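Local atomic coordinates of transcriptional regulator KdgR (Pseudomonas aeruginosa, PDB entry 5Y6I), a protein that probably acts as an IclR-family transcriptional regulator, binding DNA through a helix-turn-helix domain and carrying a GAF-related C-terminal domain. Residues Val93-Ala97 and Phe113-Trp117; Ala122-Val127 and Thr138-Leu144; Arg196-His202 and Gln237-Gln241; Leu212-Val216 and Leu248-Thr252. All coordinates share one frame; numbering follows the deposited sequence.

The four contacts lie in the IclR C-terminal domain and all reach its antiparallel five-stranded sheet, of strand order 2-1-5-4-3. Contacts 1 and 2 come first along the chain, one after the other, and meet through the neighbouring strands 111-118 and 121-128, about 10 Å between centres. Contacts 3 and 4, also about 10 Å between centres, alternate along the chain and lie on the neighbouring strands 199-202 (contact 3) and 209-217 (contact 4). Contact 1 touches contact 4 where Val93 meets Val216, about 11 Å between centres, whereas contacts 2 and 3, on the outermost strands, have centres about 20 Å apart. Together they illustrate how a GAF-like sheet is covered by helices 93-108 and 244-258 and bordered by loops.

Contact 1 of 4, residues Val93-Ala97 and Phe113-Trp117; sequences VLKSA and FLAVW
Val93-Ala97, the first turn of helix 93-108, runs nearly antiparallel to strand residues Phe113-Trp117, at 164° with the segment axes 10.4 Å apart. In this register Ala97 faces Leu114 and Val93 faces Val116. Leu114 carries most of the contact through one branch. With CG anti to the backbone N (chi1 -165°), the side chain rises from the sheet and presents CD2 to the helix, where it lies 3.8 Å from Ala97 CB. The same methyl is 4.1 Å from the carbonyl oxygen Val93 O, which already accepts the helical bond from Ala97 N. Leu94 CD1 meets Leu114 CD2 at 4.1 Å, the side chains crossing at a slant. Leu94 CD1 is itself shared, since it also rests 4.0 Å from Val116 CG1, the two side chains crossing at about a right angle. Val93 touches Val116 more loosely, CG1 to CG1 at 4.4 Å; its side chain also packs on Ala224 and Ala225 of strand 223-232, so it spans more than one strand. Ala115 points the other way, toward helix 150-158. Apart from the carbonyl of Val93, the touching groups are aliphatic, and the packing between these two segments rests on the fit of methyl groups around Leu114 and Val116.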
loop_
_atom_site.group_PDB
_atom_site.type_symbol
_atom_site.label_atom_id
_atom_site.label_comp_id
_atom_site.label_asym_id
_atom_site.label_seq_id
_atom_site.Cartn_x
_atom_site.Cartn_y
_atom_site.Cartn_z
ATOM N N VAL A 93 -7.542 -2.173 6.292
ATOM C CA VAL A 93 -7.405 -2.364 7.724
ATOM C C VAL A 93 -8.751 -2.665 8.361
ATOM O O VAL A 93 -8.806 -3.286 9.421
ATOM C CB VAL A 93 -6.741 -1.131 8.367
ATOM C CG1 VAL A 93 -7.711 0.042 8.400
ATOM C CG2 VAL A 93 -6.206 -1.466 9.752
ATOM N N LEU A 94 -9.855 -2.262 7.736
ATOM C CA LEU A 94 -11.148 -2.564 8.339
ATOM C C LEU A 94 -11.450 -4.048 8.244
ATOM O O LEU A 94 -12.005 -4.632 9.182
ATOM C CB LEU A 94 -12.250 -1.741 7.681
ATOM C CG LEU A 94 -12.609 -0.495 8.506
ATOM C CD1 LEU A 94 -11.399 0.393 8.764
ATOM C CD2 LEU A 94 -13.760 0.300 7.881
ATOM N N LYS A 95 -11.073 -4.676 7.124
ATOM C CA LYS A 95 -11.180 -6.127 6.988
ATOM C C LYS A 95 -10.225 -6.837 7.942
ATOM O O LYS A 95 -10.652 -7.615 8.805
ATOM C CB LYS A 95 -10.906 -6.535 5.536
ATOM C CG LYS A 95 -10.896 -8.053 5.260
ATOM C CD LYS A 95 -9.477 -8.615 5.046
ATOM C CE LYS A 95 -9.399 -10.089 5.457
ATOM N NZ LYS A 95 -8.003 -10.623 5.578
ATOM N N SER A 96 -8.922 -6.550 7.828
ATOM C CA SER A 96 -7.927 -7.334 8.561
ATOM C C SER A 96 -8.088 -7.200 10.073
ATOM O O SER A 96 -7.683 -8.101 10.817
ATOM C CB SER A 96 -6.499 -6.917 8.170
ATOM O OG SER A 96 -6.395 -6.540 6.806
ATOM N N ALA A 97 -8.637 -6.083 10.551
ATOM C CA ALA A 97 -8.685 -5.837 11.991
ATOM C C ALA A 97 -9.904 -6.444 12.675
ATOM O O ALA A 97 -9.858 -6.685 13.887
ATOM C CB ALA A 97 -8.662 -4.338 12.274
ATOM N N PHE A 113 -11.741 -0.406 20.347
ATOM C CA PHE A 113 -12.270 0.246 19.155
ATOM C C PHE A 113 -11.165 0.510 18.135
ATOM O O PHE A 113 -9.971 0.550 18.461
ATOM C CB PHE A 113 -13.020 1.554 19.490
ATOM C CG PHE A 113 -12.206 2.599 20.244
ATOM C CD1 PHE A 113 -11.654 3.688 19.579
ATOM C CD2 PHE A 113 -12.094 2.550 21.631
ATOM C CE1 PHE A 113 -10.947 4.680 20.292
ATOM C CE2 PHE A 113 -11.398 3.528 22.346
ATOM C CZ PHE A 113 -10.823 4.588 21.683
ATOM N N LEU A 114 -11.581 0.647 16.880
ATOM C CA LEU A 114 -10.681 0.998 15.788
ATOM C C LEU A 114 -11.061 2.378 15.266
ATOM O O LEU A 114 -12.243 2.659 15.028
ATOM C CB LEU A 114 -10.741 -0.033 14.660
ATOM C CG LEU A 114 -9.603 0.014 13.628
ATOM C CD1 LEU A 114 -8.304 -0.528 14.219
ATOM C CD2 LEU A 114 -9.984 -0.781 12.396
ATOM N N ALA A 115 -10.060 3.237 15.120
ATOM C CA ALA A 115 -10.238 4.557 14.548
ATOM C C ALA A 115 -9.295 4.724 13.370
ATOM O O ALA A 115 -8.187 4.179 13.363
ATOM C CB ALA A 115 -9.972 5.650 15.569
ATOM N N VAL A 116 -9.758 5.475 12.370
ATOM C CA VAL A 116 -8.949 5.892 11.230
ATOM C C VAL A 116 -8.961 7.413 11.162
ATOM O O VAL A 116 -9.720 8.080 11.862
ATOM C CB VAL A 116 -9.455 5.297 9.905
ATOM C CG1 VAL A 116 -9.555 3.747 9.998
ATOM C CG2 VAL A 116 -10.802 5.944 9.535
ATOM N N TRP A 117 -8.117 7.957 10.290
ATOM C CA TRP A 117 -7.927 9.403 10.187
ATOM C C TRP A 117 -8.805 9.963 9.073
ATOM O O TRP A 117 -8.652 9.594 7.903
ATOM C CB TRP A 117 -6.453 9.733 9.954
ATOM C CG TRP A 117 -6.138 11.183 9.894
ATOM C CD1 TRP A 117 -5.926 11.948 8.767
ATOM C CD2 TRP A 117 -6.052 12.082 11.004
ATOM N NE1 TRP A 117 -5.662 13.248 9.119
ATOM C CE2 TRP A 117 -5.738 13.362 10.485
ATOM C CE3 TRP A 117 -6.168 11.925 12.383
ATOM C CZ2 TRP A 117 -5.556 14.476 11.302
ATOM C CZ3 TRP A 117 -5.987 13.037 13.197
ATOM C CH2 TRP A 117 -5.693 14.295 12.653
#

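Contact 2 of 4, residues Ala122-Val127 and Thr138-Leu144; sequences ATVVQV and TQVGSVL
Val124 meets the loop Thr138-Leu144 with every atom of its side chain. Its CB lies beside the carbonyl oxygen Ser142 O at 3.5 Å. From there the branches part: CG1, anti to the backbone N (chi1 174°), passes to Gln139 O at 3.6 Å, while CG2 stays beside Ser142 O and also meets Thr138 CG2 at 3.7 Å and Leu144 CD1 at 3.9 Å. Phe113 of the adjacent strand 111-118 also touches Val124. The backbone N-H of Val124 donates to Ser142 O (2.7 Å). Together with Leu144 N to Ala122 O, this bond frames the single bridge of Thr123 with Val143, a non-hydrogen-bonded antiparallel pair. Val124 O also receives Gly141 N, although the length of that bond is doubtful. Within the loop, Gln139 to Ser142 form a type II turn, with Gly141 at the position of positive phi. Farther along, Val125 and Gln126 form a classic beta bulge facing Leu114, and Val140 sits over it with CG1 3.6 Å from Val125 O and CG2 3.7 Å from Gln126 CA. Backbone bonds thus set the loop against the outermost strand, and Val140 packs on the bulge, beyond the last of these bonds.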
loop_
_atom_site.group_PDB
_atom_site.type_symbol
_atom_site.label_atom_id
_atom_site.label_comp_id
_atom_site.label_asym_id
_atom_site.label_seq_id
_atom_site.Cartn_x
_atom_site.Cartn_y
_atom_site.Cartn_z
ATOM N N ALA A 122 -9.339 11.815 14.378
ATOM C CA ALA A 122 -9.666 10.481 14.807
ATOM C C ALA A 122 -11.140 10.256 14.714
ATOM O O ALA A 122 -11.927 10.986 15.255
ATOM C CB ALA A 122 -9.191 10.249 16.209
ATOM N N THR A 123 -11.503 9.228 13.988
ATOM C CA THR A 123 -12.903 8.897 13.782
ATOM C C THR A 123 -13.087 7.419 14.097
ATOM O O THR A 123 -12.433 6.567 13.480
ATOM C CB THR A 123 -13.316 9.208 12.346
ATOM O OG1 THR A 123 -12.960 10.554 12.037
ATOM C CG2 THR A 123 -14.792 9.051 12.174
ATOM N N VAL A 124 -13.949 7.119 15.067
ATOM C CA VAL A 124 -14.184 5.740 15.484
ATOM C C VAL A 124 -15.109 5.076 14.470
ATOM O O VAL A 124 -16.234 5.536 14.248
ATOM C CB VAL A 124 -14.770 5.686 16.899
ATOM C CG1 VAL A 124 -15.147 4.245 17.287
ATOM C CG2 VAL A 124 -13.789 6.320 17.903
ATOM N N VAL A 125 -14.633 3.999 13.845
ATOM C CA VAL A 125 -15.360 3.351 12.761
ATOM C C VAL A 125 -15.793 1.937 13.104
ATOM O O VAL A 125 -16.450 1.288 12.278
ATOM C CB VAL A 125 -14.536 3.340 11.456
ATOM C CG1 VAL A 125 -14.372 4.769 10.929
ATOM C CG2 VAL A 125 -13.202 2.650 11.673
ATOM N N GLN A 126 -15.461 1.438 14.292
ATOM C CA GLN A 126 -15.733 0.044 14.613
ATOM C C GLN A 126 -15.433 -0.198 16.093
ATOM O O GLN A 126 -14.402 0.261 16.594
ATOM C CB GLN A 126 -14.897 -0.850 13.686
ATOM C CG GLN A 126 -14.377 -2.128 14.236
ATOM C CD GLN A 126 -13.798 -3.027 13.134
ATOM O OE1 GLN A 126 -13.502 -2.573 12.032
ATOM N NE2 GLN A 126 -13.646 -4.305 13.437
ATOM N N VAL A 127 -16.334 -0.911 16.789
ATOM C CA VAL A 127 -16.318 -0.982 18.253
ATOM C C VAL A 127 -16.714 -2.369 18.735
ATOM O O VAL A 127 -17.775 -2.882 18.365
ATOM C CB VAL A 127 -17.278 0.049 18.881
ATOM C CG1 VAL A 127 -17.546 -0.285 20.354
ATOM C CG2 VAL A 127 -16.736 1.413 18.735
ATOM N N THR A 138 -17.060 3.923 23.495
ATOM C CA THR A 138 -17.209 4.882 22.421
ATOM C C THR A 138 -18.289 4.337 21.494
ATOM O O THR A 138 -18.752 3.206 21.650
ATOM C CB THR A 138 -15.879 5.099 21.705
ATOM O OG1 THR A 138 -14.834 5.177 22.682
ATOM C CG2 THR A 138 -15.897 6.391 20.919
ATOM N N GLN A 139 -18.728 5.144 20.546
ATOM C CA GLN A 139 -19.625 4.604 19.544
ATOM C C GLN A 139 -19.082 4.879 18.150
ATOM O O GLN A 139 -18.358 5.845 17.913
ATOM C CB GLN A 139 -21.042 5.144 19.726
ATOM C CG GLN A 139 -21.256 6.562 19.340
ATOM C CD GLN A 139 -22.574 7.064 19.874
ATOM O OE1 GLN A 139 -22.697 7.376 21.060
ATOM N NE2 GLN A 139 -23.584 7.110 19.012
ATOM N N VAL A 140 -19.396 3.966 17.242
ATOM C CA VAL A 140 -19.007 4.121 15.854
ATOM C C VAL A 140 -19.515 5.461 15.374
ATOM O O VAL A 140 -20.661 5.833 15.646
ATOM C CB VAL A 140 -19.571 2.950 15.031
ATOM C CG1 VAL A 140 -19.316 3.139 13.550
ATOM C CG2 VAL A 140 -18.963 1.639 15.516
ATOM N N GLY A 141 -18.648 6.218 14.701
ATOM C CA GLY A 141 -18.983 7.561 14.281
ATOM C C GLY A 141 -18.531 8.652 15.228
ATOM O O GLY A 141 -18.665 9.834 14.893
ATOM N N SER A 142 -18.006 8.305 16.397
ATOM C CA SER A 142 -17.491 9.326 17.293
ATOM C C SER A 142 -16.178 9.848 16.750
ATOM O O SER A 142 -15.362 9.083 16.234
ATOM C CB SER A 142 -17.294 8.762 18.701
ATOM O OG SER A 142 -18.529 8.728 19.424
ATOM N N VAL A 143 -16.002 11.163 16.822
ATOM C CA VAL A 143 -14.739 11.829 16.512
ATOM C C VAL A 143 -14.112 12.247 17.838
ATOM O O VAL A 143 -14.745 12.955 18.623
ATOM C CB VAL A 143 -14.937 13.054 15.601
ATOM C CG1 VAL A 143 -13.595 13.685 15.275
ATOM C CG2 VAL A 143 -15.679 12.666 14.327
ATOM N N LEU A 144 -12.863 11.810 18.093
ATOM C CA LEU A 144 -12.192 12.092 19.358
ATOM C C LEU A 144 -11.257 13.295 19.213
ATOM O O LEU A 144 -10.888 13.680 18.098
ATOM C CB LEU A 144 -11.421 10.848 19.819
ATOM C CG LEU A 144 -12.115 9.485 19.668
ATOM C CD1 LEU A 144 -11.203 8.338 20.034
ATOM C CD2 LEU A 144 -13.375 9.445 20.528
#

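Contact 3 of 4, residues Arg196-His202 and Gln237-Gln241; sequences RGLHAIH and QAEEQ
Charge pairing comes first: Arg196, the last residue of helix 183-196, makes a salt bridge to Glu240, with NH1 2.7 Å from OE1. The same nitrogen lies 2.9 Å from Glu240 OE2, so one NH1 group faces both carboxylate oxygens, and the guanidinium and carboxylate planes are only 17° apart. A bend at chi3 (-107°) turns the arginine head back toward the strand, where His199 ND1 lies in plane at the guanidinium edge. Glu240 gets there by stretching out fully beyond CG.

Apolar contact accompanies the stem of that glutamate. Leu198 CD2 packs 3.7 Å from Glu240 CG, and Ala200 CB approaches the same carbon at 3.6 Å, so the methylenes lie over small and branched aliphatic groups while the charge lies beyond them.

A third kind involves a carbonyl and carbon atoms. Ala238, centre of an inverse gamma turn, directs its O toward the strand; His202 meets it with its ring edge, CE1 3.2 Å away and the oxygen in the ring plane, and Ala200 CB abuts the same oxygen.

Strand 199-202 is outermost in the sheet of this chain, paired on one side with strand 209-217. By side-chain contacts and the carbonyl of Ala238, the two segments exchanging no backbone bonds, the loop leading into helix 244-258 flanks this edge strand of the five-stranded GAF-like sheet.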
loop_
_atom_site.group_PDB
_atom_site.type_symbol
_atom_site.label_atom_id
_atom_site.label_comp_id
_atom_site.label_asym_id
_atom_site.label_seq_id
_atom_site.Cartn_x
_atom_site.Cartn_y
_atom_site.Cartn_z
ATOM N N ARG A 196 7.976 4.257 22.411
ATOM C CA ARG A 196 7.236 3.263 23.181
ATOM C C ARG A 196 6.187 2.523 22.369
ATOM O O ARG A 196 5.787 1.424 22.761
ATOM C CB ARG A 196 6.543 3.924 24.386
ATOM C CG ARG A 196 7.490 4.571 25.365
ATOM C CD ARG A 196 6.762 5.131 26.590
ATOM N NE ARG A 196 6.680 6.592 26.581
ATOM C CZ ARG A 196 5.554 7.288 26.426
ATOM N NH1 ARG A 196 4.383 6.666 26.276
ATOM N NH2 ARG A 196 5.598 8.618 26.440
ATOM N N GLY A 197 5.703 3.109 21.280
ATOM C CA GLY A 197 4.796 2.416 20.396
ATOM C C GLY A 197 3.343 2.364 20.823
ATOM O O GLY A 197 2.515 1.833 20.064
ATOM N N LEU A 198 2.996 2.882 21.998
ATOM C CA LEU A 198 1.597 3.033 22.391
ATOM C C LEU A 198 1.486 4.241 23.311
ATOM O O LEU A 198 2.482 4.905 23.623
ATOM C CB LEU A 198 1.030 1.767 23.063
ATOM C CG LEU A 198 1.634 1.044 24.281
ATOM C CD1 LEU A 198 2.948 0.404 23.966
ATOM C CD2 LEU A 198 1.787 1.940 25.499
ATOM N N HIS A 199 0.265 4.506 23.772
ATOM C CA HIS A 199 0.055 5.603 24.707
ATOM C C HIS A 199 -1.139 5.327 25.606
ATOM O O HIS A 199 -2.189 4.876 25.142
ATOM C CB HIS A 199 -0.168 6.930 23.986
ATOM C CG HIS A 199 -0.053 8.106 24.891
ATOM N ND1 HIS A 199 1.128 8.433 25.520
ATOM C CD2 HIS A 199 -0.980 8.990 25.332
ATOM C CE1 HIS A 199 0.928 9.492 26.289
ATOM N NE2 HIS A 199 -0.344 9.845 26.197
ATOM N N ALA A 200 -0.968 5.634 26.892
ATOM C CA ALA A 200 -2.008 5.543 27.905
ATOM C C ALA A 200 -2.473 6.936 28.323
ATOM O O ALA A 200 -1.690 7.889 28.336
ATOM C CB ALA A 200 -1.500 4.789 29.136
ATOM N N ILE A 201 -3.762 7.049 28.656
ATOM C CA ILE A 201 -4.330 8.280 29.199
ATOM C C ILE A 201 -5.241 7.937 30.370
ATOM O O ILE A 201 -6.030 6.985 30.312
ATOM C CB ILE A 201 -5.118 9.107 28.157
ATOM C CG1 ILE A 201 -6.439 8.409 27.778
ATOM C CG2 ILE A 201 -4.240 9.427 26.953
ATOM C CD1 ILE A 201 -7.513 9.334 27.217
ATOM N N HIS A 202 -5.142 8.729 31.428
ATOM C CA HIS A 202 -5.929 8.538 32.638
ATOM C C HIS A 202 -6.975 9.653 32.671
ATOM O O HIS A 202 -6.746 10.726 33.231
ATOM C CB HIS A 202 -5.015 8.538 33.866
ATOM C CG HIS A 202 -3.766 7.730 33.676
ATOM N ND1 HIS A 202 -3.754 6.532 32.994
ATOM C CD2 HIS A 202 -2.481 7.970 34.035
ATOM C CE1 HIS A 202 -2.522 6.056 32.963
ATOM N NE2 HIS A 202 -1.728 6.912 33.582
ATOM N N GLN A 237 -6.735 -0.923 34.613
ATOM C CA GLN A 237 -5.523 -0.147 34.844
ATOM C C GLN A 237 -4.856 0.059 33.492
ATOM O O GLN A 237 -4.355 -0.897 32.894
ATOM C CB GLN A 237 -4.593 -0.874 35.812
ATOM C CG GLN A 237 -3.955 0.019 36.862
ATOM C CD GLN A 237 -4.960 0.500 37.881
ATOM O OE1 GLN A 237 -5.442 -0.276 38.711
ATOM N NE2 GLN A 237 -5.280 1.787 37.835
ATOM N N ALA A 238 -4.868 1.297 33.000
ATOM C CA ALA A 238 -4.301 1.607 31.686
ATOM C C ALA A 238 -2.827 1.979 31.832
ATOM O O ALA A 238 -2.416 3.126 31.655
ATOM C CB ALA A 238 -5.089 2.720 31.010
ATOM N N GLU A 239 -2.025 0.973 32.165
ATOM C CA GLU A 239 -0.592 1.149 32.346
ATOM C C GLU A 239 0.145 0.695 31.093
ATOM O O GLU A 239 -0.116 -0.395 30.573
ATOM C CB GLU A 239 -0.098 0.391 33.578
ATOM C CG GLU A 239 -0.073 1.268 34.817
ATOM C CD GLU A 239 0.428 0.548 36.047
ATOM O OE1 GLU A 239 -0.384 0.282 36.961
ATOM O OE2 GLU A 239 1.640 0.256 36.103
ATOM N N GLU A 240 1.069 1.538 30.617
ATOM C CA GLU A 240 1.764 1.316 29.352
ATOM C C GLU A 240 2.566 0.020 29.326
ATOM O O GLU A 240 3.056 -0.359 28.257
ATOM C CB GLU A 240 2.690 2.506 29.036
ATOM C CG GLU A 240 1.953 3.798 28.676
ATOM C CD GLU A 240 2.875 4.972 28.377
ATOM O OE1 GLU A 240 2.358 6.058 28.029
ATOM O OE2 GLU A 240 4.110 4.821 28.496
ATOM N N GLN A 241 2.704 -0.675 30.461
ATOM C CA GLN A 241 3.407 -1.951 30.469
ATOM C C GLN A 241 2.671 -2.994 31.312
ATOM O O GLN A 241 3.301 -3.840 31.954
ATOM C CB GLN A 241 4.841 -1.769 30.965
ATOM C CG GLN A 241 5.785 -2.878 30.543
ATOM C CD GLN A 241 7.227 -2.539 30.838
ATOM O OE1 GLN A 241 7.688 -2.640 31.981
ATOM N NE2 GLN A 241 7.953 -2.130 29.805
#

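Contact 4 of 4, residues Leu212-Val216 and Leu248-Thr252; sequences LSAPV and LLATT
Thr252 OG1 lies 3.7 Å from Ala214 CB, its hydroxyl facing the strand from the helix side. Two carbonyls of its own helix lie within hydrogen-bonding range of this one atom, Leu248 O at 3.0 Å and Leu249 O at 3.1 Å. Either carbonyl could accept its proton within the helix, so a buried polar group can border an alanine methyl. A chi1 of 51° sets OG1 between the backbone N and the carbonyl carbon, from where it reaches back one turn; CG2 is left to Val216 of the strand, whose CG2 it meets at 3.9 Å.

The rest of the interface is aliphatic. Leu248 sends CD2 against Leu212 CD2 at 3.5 Å, the two side chains meeting at a slant, and its CG lies 3.9 Å from Ala214 CB. Leu249 CD2 also meets that methyl, 4.0 Å away. Three helix residues thus meet the Ala214 methyl from the helix side, and its small size is consistent with the close approach: the segment axes come within 8.5 Å and run almost parallel, 19° apart.

Ser213 and Pro215 point to the other face of the sheet, where helix 150-158 lies and Ser213 OG bonds to Ser150 OG. Leu248 also touches Leu227 of strand 223-232 and Leu104 of helix 93-108. A sheet with helix 244-258 packed along one face and another helix behind it is the layered alpha/beta arrangement of the GAF-like fold to which IclR C-terminal domains belong.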
loop_
_atom_site.group_PDB
_atom_site.type_symbol
_atom_site.label_atom_id
_atom_site.label_comp_id
_atom_site.label_asym_id
_atom_site.label_seq_id
_atom_site.Cartn_x
_atom_site.Cartn_y
_atom_site.Cartn_z
ATOM N N LEU A 212 -6.118 3.207 26.244
ATOM C CA LEU A 212 -4.814 2.726 25.823
ATOM C C LEU A 212 -4.887 2.592 24.315
ATOM O O LEU A 212 -5.908 2.142 23.788
ATOM C CB LEU A 212 -4.476 1.391 26.478
ATOM C CG LEU A 212 -3.029 0.919 26.463
ATOM C CD1 LEU A 212 -2.241 1.679 27.517
ATOM C CD2 LEU A 212 -2.951 -0.586 26.700
ATOM N N SER A 213 -3.820 3.003 23.629
ATOM C CA SER A 213 -3.851 3.161 22.182
ATOM C C SER A 213 -2.524 2.768 21.560
ATOM O O SER A 213 -1.460 3.152 22.057
ATOM C CB SER A 213 -4.148 4.603 21.796
ATOM O OG SER A 213 -5.344 5.037 22.392
ATOM N N ALA A 214 -2.606 2.063 20.430
ATOM C CA ALA A 214 -1.466 1.675 19.622
ATOM C C ALA A 214 -1.825 1.826 18.153
ATOM O O ALA A 214 -3.002 1.726 17.781
ATOM C CB ALA A 214 -1.040 0.226 19.889
ATOM N N PRO A 215 -0.837 2.076 17.303
ATOM C CA PRO A 215 -1.104 2.271 15.878
ATOM C C PRO A 215 -0.983 0.991 15.060
ATOM O O PRO A 215 -0.238 0.064 15.401
ATOM C CB PRO A 215 -0.012 3.263 15.459
ATOM C CG PRO A 215 1.150 2.905 16.368
ATOM C CD PRO A 215 0.512 2.521 17.691
ATOM N N VAL A 216 -1.709 0.988 13.937
ATOM C CA VAL A 216 -1.704 -0.098 12.958
ATOM C C VAL A 216 -1.179 0.432 11.623
ATOM O O VAL A 216 -1.654 1.463 11.127
ATOM C CB VAL A 216 -3.110 -0.702 12.790
ATOM C CG1 VAL A 216 -3.077 -1.843 11.795
ATOM C CG2 VAL A 216 -3.693 -1.137 14.177
ATOM N N LEU A 248 -2.589 -5.603 23.659
ATOM C CA LEU A 248 -2.855 -4.545 22.688
ATOM C C LEU A 248 -1.834 -4.564 21.567
ATOM O O LEU A 248 -2.192 -4.528 20.381
ATOM C CB LEU A 248 -2.844 -3.179 23.371
ATOM C CG LEU A 248 -3.032 -1.992 22.414
ATOM C CD1 LEU A 248 -4.259 -2.122 21.508
ATOM C CD2 LEU A 248 -3.084 -0.706 23.202
ATOM N N LEU A 249 -0.548 -4.630 21.931
ATOM C CA LEU A 249 0.523 -4.604 20.939
ATOM C C LEU A 249 0.544 -5.883 20.108
ATOM O O LEU A 249 0.632 -5.830 18.876
ATOM C CB LEU A 249 1.869 -4.365 21.628
ATOM C CG LEU A 249 2.110 -2.935 22.169
ATOM C CD1 LEU A 249 3.423 -2.800 22.949
ATOM C CD2 LEU A 249 2.072 -1.927 21.028
ATOM N N ALA A 250 0.460 -7.042 20.765
ATOM C CA ALA A 250 0.352 -8.299 20.034
ATOM C C ALA A 250 -0.765 -8.242 18.998
ATOM O O ALA A 250 -0.579 -8.660 17.844
ATOM C CB ALA A 250 0.116 -9.449 21.006
ATOM N N THR A 251 -1.928 -7.710 19.383
ATOM C CA THR A 251 -3.022 -7.559 18.428
ATOM C C THR A 251 -2.625 -6.626 17.289
ATOM O O THR A 251 -2.822 -6.946 16.113
ATOM C CB THR A 251 -4.267 -7.013 19.123
ATOM O OG1 THR A 251 -4.652 -7.878 20.198
ATOM C CG2 THR A 251 -5.408 -6.901 18.136
ATOM N N THR A 252 -2.066 -5.454 17.617
ATOM C CA THR A 252 -1.816 -4.474 16.564
ATOM C C THR A 252 -0.615 -4.847 15.699
ATOM O O THR A 252 -0.650 -4.649 14.477
ATOM C CB THR A 252 -1.670 -3.079 17.169
ATOM O OG1 THR A 252 -0.720 -3.090 18.247
ATOM C CG2 THR A 252 -3.004 -2.651 17.710
#